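GDSL-like Lipase/Acylhydrolase family protein (Neisseria meningitidis, PDB 4K9S) probably acts as an SGNH-type esterase that hydrolyses acetyl esters, most likely the O-acetyl groups of peptidoglycan. Local coordinates at residues A100-N105 against M135-S140; V149-K154 against L179-A184. All blocks are in the same frame, centred on the assembly; numbering follows the deposited sequence.

Contact 1 of 2, residues A100-N105 against M135-S140; sequences AAVRHN and MTLTAS
Met135 meets His104 where the edge strand 102-106 pairs with strand 133-139 in an antiparallel beta sheet. The sheet belongs to the N-terminal peptidoglycan O-acetylesterase region of the sequence, whose clan of galactose-binding-like domains is built as beta sandwiches. Met135 is a selenomethionine. Its CG is anti to the backbone N (chi1 -177°), and the chain then bends so that CE comes to the edge of the His104 imidazole. CE lies 3.4 Å from His104 CB, and SE also faces the ring edge.

Thr136 forms a hydrogen-bonded pair with Asn105. Thr136 N gives a 2.9 Å bond to Asn105 O. Thr136 O accepts from Asn105 N and also from a water, at 2.7 Å. The same water donates to Arg103 O at 2.9 Å, and so bridges the two strands beside their direct bonds.

The side chains of Leu137 and His104 lie side by side and point the same way, on the face opposite Thr136. Leu137 CD2 is 3.4 Å from His104 NE2, approaching the ring obliquely. The polar need of NE2 is met by Tyr90 O. Leu137 CB also touches Val102 CG1 at 4.0 Å.

Thr138 returns to the face of Thr136 and forms a hydrogen-bonded pair with Arg103. Two backbone bonds join them, from Arg103 N to Thr138 O and from Thr138 N to Arg103 O. The methyl Thr138 CG2 sits over one face of the Arg103 guanidinium, toward its rim.

Ala139 points to the face of Leu137 and touches Leu185. Ser140 OG makes a weak 3.3 Å hydrogen bond to Ala100 O.

Contact 2 of 2, residues V149-K154 against L179-A184; sequences VSLFAK and LDTGAA
Ser150 and Asp180 face each other as a non-hydrogen-bonded pair and are joined through their side chains. Ser150 OG donates to Asp180 OD1 at 2.6 Å. It meets the carboxylate on its anti side, 34° out of the plane. Direct pairing across the strands puts both residues on one face. Their first torsions (chi1 -77° and -71°), each anti to the carbonyl carbon, help aim OG at OD1.

The other face is largely apolar. Val149 and Thr181 lie side by side and point the same way. Thr181 turns CG2 to the valine, so that this methyl rests 3.9 Å from Val149 CB. Leu151 and Leu179 cross obliquely, with Leu151 CD1 3.9 Å from Leu179 CB. Leu179 CD2 reaches further along and touches Ala153 CB at 3.7 Å. Val169, on strand 167-170, touches both Leu179 and Thr181.

Backbone bonds hold the two hydrogen-bonded pairs. Thr181 N meets Val149 O at 2.7 Å. The return bond from Val149 N to Thr181 O is longer, 3.2 Å. Leu151 N bonds to Leu179 O (3.0 Å) and Leu179 N to Leu151 O (2.8 Å).

This is an antiparallel edge pairing. The Val169 contacts on the face of Val149, Leu151, Leu179 and Thr181 are consistent with a beta sandwich.

The two contacts lie in different five-stranded antiparallel sheets of one beta-rich region. Their centres are 15 Å apart and their nearest atoms about 6 Å, with no direct touch. Each joins an outermost strand of its sheet to the next one in. In the chain, strand 133-139 of contact 1 is followed by strand 147-155 of contact 2. Strand 167-170 belongs to the sheet of contact 1 but packs on contact 2, consistent with two sheets packed face to face. Both contacts appear to be structural packing. Contact 1 is also tied through Ala100 N to Asp67 OD2, in the segment that follows strand 53-60 of the mixed sheet, probably the catalytic SGNH sheet.

Contact 1 of 2, residues A100-N105 against M135-S140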
loop_
_atom_site.group_PDB
_atom_site.type_symbol
_atom_site.label_atom_id
_atom_site.label_comp_id
_atom_site.label_asym_id
_atom_site.label_seq_id
_atom_site.Cartn_x
_atom_site.Cartn_y
_atom_site.Cartn_z
ATOM N N ALA A 100 5.599 2.546 -10.018
ATOM C CA ALA A 100 5.991 3.755 -10.727
ATOM C C ALA A 100 7.433 4.144 -10.421
ATOM O O ALA A 100 8.130 4.695 -11.265
ATOM C CB ALA A 100 5.050 4.903 -10.369
ATOM N N ALA A 101 7.883 3.857 -9.207
ATOM C CA ALA A 101 9.158 4.396 -8.754
ATOM C C ALA A 101 10.365 3.471 -8.944
ATOM O O ALA A 101 11.483 3.854 -8.613
ATOM C CB ALA A 101 9.050 4.893 -7.300
ATOM N N VAL A 102 10.151 2.270 -9.479
ATOM C CA VAL A 102 11.265 1.374 -9.811
ATOM C C VAL A 102 10.980 0.570 -11.044
ATOM O O VAL A 102 9.843 0.201 -11.291
ATOM C CB VAL A 102 11.567 0.310 -8.713
ATOM C CG1 VAL A 102 12.903 0.559 -8.081
ATOM C CG2 VAL A 102 10.461 0.234 -7.683
ATOM N N ARG A 103 12.021 0.250 -11.798
ATOM C CA ARG A 103 11.873 -0.721 -12.881
ATOM C C ARG A 103 12.624 -2.014 -12.564
ATOM O O ARG A 103 13.684 -1.992 -11.939
ATOM C CB ARG A 103 12.308 -0.135 -14.226
ATOM C CG ARG A 103 13.801 0.108 -14.357
ATOM C CD ARG A 103 14.144 0.554 -15.781
ATOM N NE ARG A 103 15.528 0.252 -16.151
ATOM C CZ ARG A 103 15.976 -0.966 -16.444
ATOM N NH1 ARG A 103 15.155 -2.013 -16.387
ATOM N NH2 ARG A 103 17.250 -1.143 -16.784
ATOM N N HIS A 104 12.057 -3.139 -12.981
ATOM C CA HIS A 104 12.621 -4.449 -12.665
ATOM C C HIS A 104 13.279 -5.108 -13.883
ATOM O O HIS A 104 12.741 -5.049 -14.988
ATOM C CB HIS A 104 11.528 -5.383 -12.119
ATOM C CG HIS A 104 10.991 -4.989 -10.772
ATOM N ND1 HIS A 104 9.971 -4.076 -10.614
ATOM C CD2 HIS A 104 11.313 -5.414 -9.525
ATOM C CE1 HIS A 104 9.694 -3.947 -9.326
ATOM N NE2 HIS A 104 10.488 -4.753 -8.645
ATOM N N ASN A 105 14.441 -5.724 -13.674
ATOM C CA ASN A 105 15.107 -6.548 -14.689
ATOM C C ASN A 105 15.723 -7.805 -14.069
ATOM O O ASN A 105 16.728 -7.726 -13.366
ATOM C CB ASN A 105 16.178 -5.745 -15.431
ATOM C CG ASN A 105 16.783 -6.514 -16.613
ATOM O OD1 ASN A 105 16.267 -7.558 -17.027
ATOM N ND2 ASN A 105 17.880 -5.987 -17.165
HETATM N N MSE A 135 18.218 -10.436 -9.986
HETATM C CA MSE A 135 17.210 -9.388 -10.048
HETATM C C MSE A 135 17.877 -8.037 -9.843
HETATM O O MSE A 135 18.671 -7.876 -8.914
HETATM C CB MSE A 135 16.174 -9.613 -8.947
HETATM C CG MSE A 135 15.029 -8.656 -8.923
HETATM SE SE MSE A 135 14.010 -8.637 -10.591
HETATM C CE MSE A 135 14.331 -6.858 -10.861
ATOM N N THR A 136 17.587 -7.073 -10.715
ATOM C CA THR A 136 18.041 -5.701 -10.476
ATOM C C THR A 136 16.916 -4.664 -10.545
ATOM O O THR A 136 16.110 -4.659 -11.464
ATOM C CB THR A 136 19.264 -5.277 -11.339
ATOM O OG1 THR A 136 19.053 -3.961 -11.878
ATOM C CG2 THR A 136 19.516 -6.230 -12.446
ATOM N N LEU A 137 16.864 -3.803 -9.542
ATOM C CA LEU A 137 15.873 -2.752 -9.466
ATOM C C LEU A 137 16.597 -1.464 -9.736
ATOM O O LEU A 137 17.569 -1.155 -9.048
ATOM C CB LEU A 137 15.288 -2.687 -8.061
ATOM C CG LEU A 137 14.705 -3.986 -7.505
ATOM C CD1 LEU A 137 15.587 -4.528 -6.406
ATOM C CD2 LEU A 137 13.307 -3.754 -6.991
ATOM N N THR A 138 16.165 -0.720 -10.748
ATOM C CA THR A 138 16.800 0.560 -11.005
ATOM C C THR A 138 15.775 1.662 -10.858
ATOM O O THR A 138 14.647 1.531 -11.321
ATOM C CB THR A 138 17.554 0.642 -12.365
ATOM O OG1 THR A 138 16.763 1.343 -13.329
ATOM C CG2 THR A 138 17.950 -0.733 -12.886
ATOM N N ALA A 139 16.172 2.731 -10.180
ATOM C CA ALA A 139 15.254 3.799 -9.832
ATOM C C ALA A 139 14.908 4.593 -11.063
ATOM O O ALA A 139 15.802 4.991 -11.821
ATOM C CB ALA A 139 15.862 4.705 -8.787
ATOM N N SER A 140 13.607 4.819 -11.248
ATOM C CA SER A 140 13.103 5.591 -12.382
ATOM C C SER A 140 13.727 6.990 -12.446
ATOM O O SER A 140 13.883 7.552 -13.531
ATOM C CB SER A 140 11.575 5.645 -12.363
ATOM O OG SER A 140 11.038 4.391 -12.752
HETATM O O HOH W 1 15.868 -2.927 -13.568
#

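Contact 2 of 2, residues V149-K154 against L179-A184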
loop_
_atom_site.group_PDB
_atom_site.type_symbol
_atom_site.label_atom_id
_atom_site.label_comp_id
_atom_site.label_asym_id
_atom_site.label_seq_id
_atom_site.Cartn_x
_atom_site.Cartn_y
_atom_site.Cartn_z
ATOM N N VAL A 149 18.444 -0.765 3.015
ATOM C CA VAL A 149 17.708 -1.829 2.328
ATOM C C VAL A 149 17.286 -2.956 3.267
ATOM O O VAL A 149 18.100 -3.511 3.992
ATOM C CB VAL A 149 18.502 -2.444 1.144
ATOM C CG1 VAL A 149 17.747 -3.630 0.546
ATOM C CG2 VAL A 149 18.785 -1.408 0.078
ATOM N N SER A 150 15.999 -3.267 3.247
ATOM C CA SER A 150 15.450 -4.428 3.927
ATOM C C SER A 150 14.651 -5.290 2.937
ATOM O O SER A 150 13.985 -4.766 2.046
ATOM C CB SER A 150 14.561 -4.006 5.095
ATOM O OG SER A 150 15.341 -3.604 6.197
ATOM N N LEU A 151 14.716 -6.610 3.105
ATOM C CA LEU A 151 13.968 -7.533 2.259
ATOM C C LEU A 151 13.209 -8.520 3.113
ATOM O O LEU A 151 13.779 -9.148 4.014
ATOM C CB LEU A 151 14.901 -8.371 1.393
ATOM C CG LEU A 151 16.046 -7.802 0.580
ATOM C CD1 LEU A 151 17.251 -7.401 1.439
ATOM C CD2 LEU A 151 16.421 -8.870 -0.395
ATOM N N PHE A 152 11.930 -8.697 2.827
ATOM C CA PHE A 152 11.271 -9.884 3.322
ATOM C C PHE A 152 11.852 -11.044 2.519
ATOM O O PHE A 152 11.973 -10.947 1.302
ATOM C CB PHE A 152 9.771 -9.780 3.138
ATOM C CG PHE A 152 9.099 -8.957 4.186
ATOM C CD1 PHE A 152 8.737 -9.518 5.393
ATOM C CD2 PHE A 152 8.833 -7.622 3.976
ATOM C CE1 PHE A 152 8.112 -8.758 6.361
ATOM C CE2 PHE A 152 8.216 -6.872 4.940
ATOM C CZ PHE A 152 7.857 -7.440 6.132
ATOM N N ALA A 153 12.239 -12.124 3.184
ATOM C CA ALA A 153 12.938 -13.190 2.485
ATOM C C ALA A 153 12.842 -14.515 3.215
ATOM O O ALA A 153 12.902 -14.562 4.434
ATOM C CB ALA A 153 14.388 -12.814 2.297
ATOM N N LYS A 154 12.686 -15.589 2.461
ATOM C CA LYS A 154 12.695 -16.919 3.035
ATOM C C LYS A 154 13.551 -17.828 2.187
ATOM O O LYS A 154 13.216 -18.110 1.033
ATOM C CB LYS A 154 11.280 -17.488 3.148
ATOM C CG LYS A 154 11.247 -18.953 3.609
ATOM C CD LYS A 154 9.819 -19.486 3.691
ATOM C CE LYS A 154 9.116 -19.393 2.332
ATOM N NZ LYS A 154 7.736 -19.961 2.387
ATOM N N LEU A 179 15.711 -9.229 6.063
ATOM C CA LEU A 179 17.150 -9.088 5.921
ATOM C C LEU A 179 17.473 -7.599 5.929
ATOM O O LEU A 179 16.905 -6.854 5.133
ATOM C CB LEU A 179 17.583 -9.690 4.587
ATOM C CG LEU A 179 18.021 -11.148 4.466
ATOM C CD1 LEU A 179 17.322 -12.093 5.445
ATOM C CD2 LEU A 179 17.798 -11.583 3.043
ATOM N N ASP A 180 18.365 -7.163 6.822
ATOM C CA ASP A 180 18.745 -5.746 6.895
ATOM C C ASP A 180 20.124 -5.511 6.320
ATOM O O ASP A 180 21.105 -6.105 6.774
ATOM C CB ASP A 180 18.728 -5.228 8.337
ATOM C CG ASP A 180 17.327 -5.101 8.898
ATOM O OD1 ASP A 180 16.352 -5.064 8.099
ATOM O OD2 ASP A 180 17.204 -5.037 10.138
ATOM N N THR A 181 20.205 -4.653 5.317
ATOM C CA THR A 181 21.486 -4.388 4.690
ATOM C C THR A 181 21.520 -2.954 4.186
ATOM O O THR A 181 20.775 -2.111 4.669
ATOM C CB THR A 181 21.805 -5.417 3.563
ATOM O OG1 THR A 181 23.133 -5.204 3.069
ATOM C CG2 THR A 181 20.806 -5.315 2.412
ATOM N N GLY A 182 22.389 -2.678 3.222
ATOM C CA GLY A 182 22.552 -1.329 2.728
ATOM C C GLY A 182 23.212 -1.357 1.371
ATOM O O GLY A 182 24.118 -2.152 1.136
ATOM N N ALA A 183 22.751 -0.495 0.473
ATOM C CA ALA A 183 23.269 -0.465 -0.887
ATOM C C ALA A 183 22.778 0.766 -1.639
ATOM O O ALA A 183 21.878 1.473 -1.184
ATOM C CB ALA A 183 22.868 -1.712 -1.627
ATOM N N ALA A 184 23.395 1.020 -2.786
ATOM C CA ALA A 184 22.999 2.106 -3.663
ATOM C C ALA A 184 22.099 1.526 -4.734
ATOM O O ALA A 184 22.119 0.317 -4.972
ATOM C CB ALA A 184 24.224 2.721 -4.303
#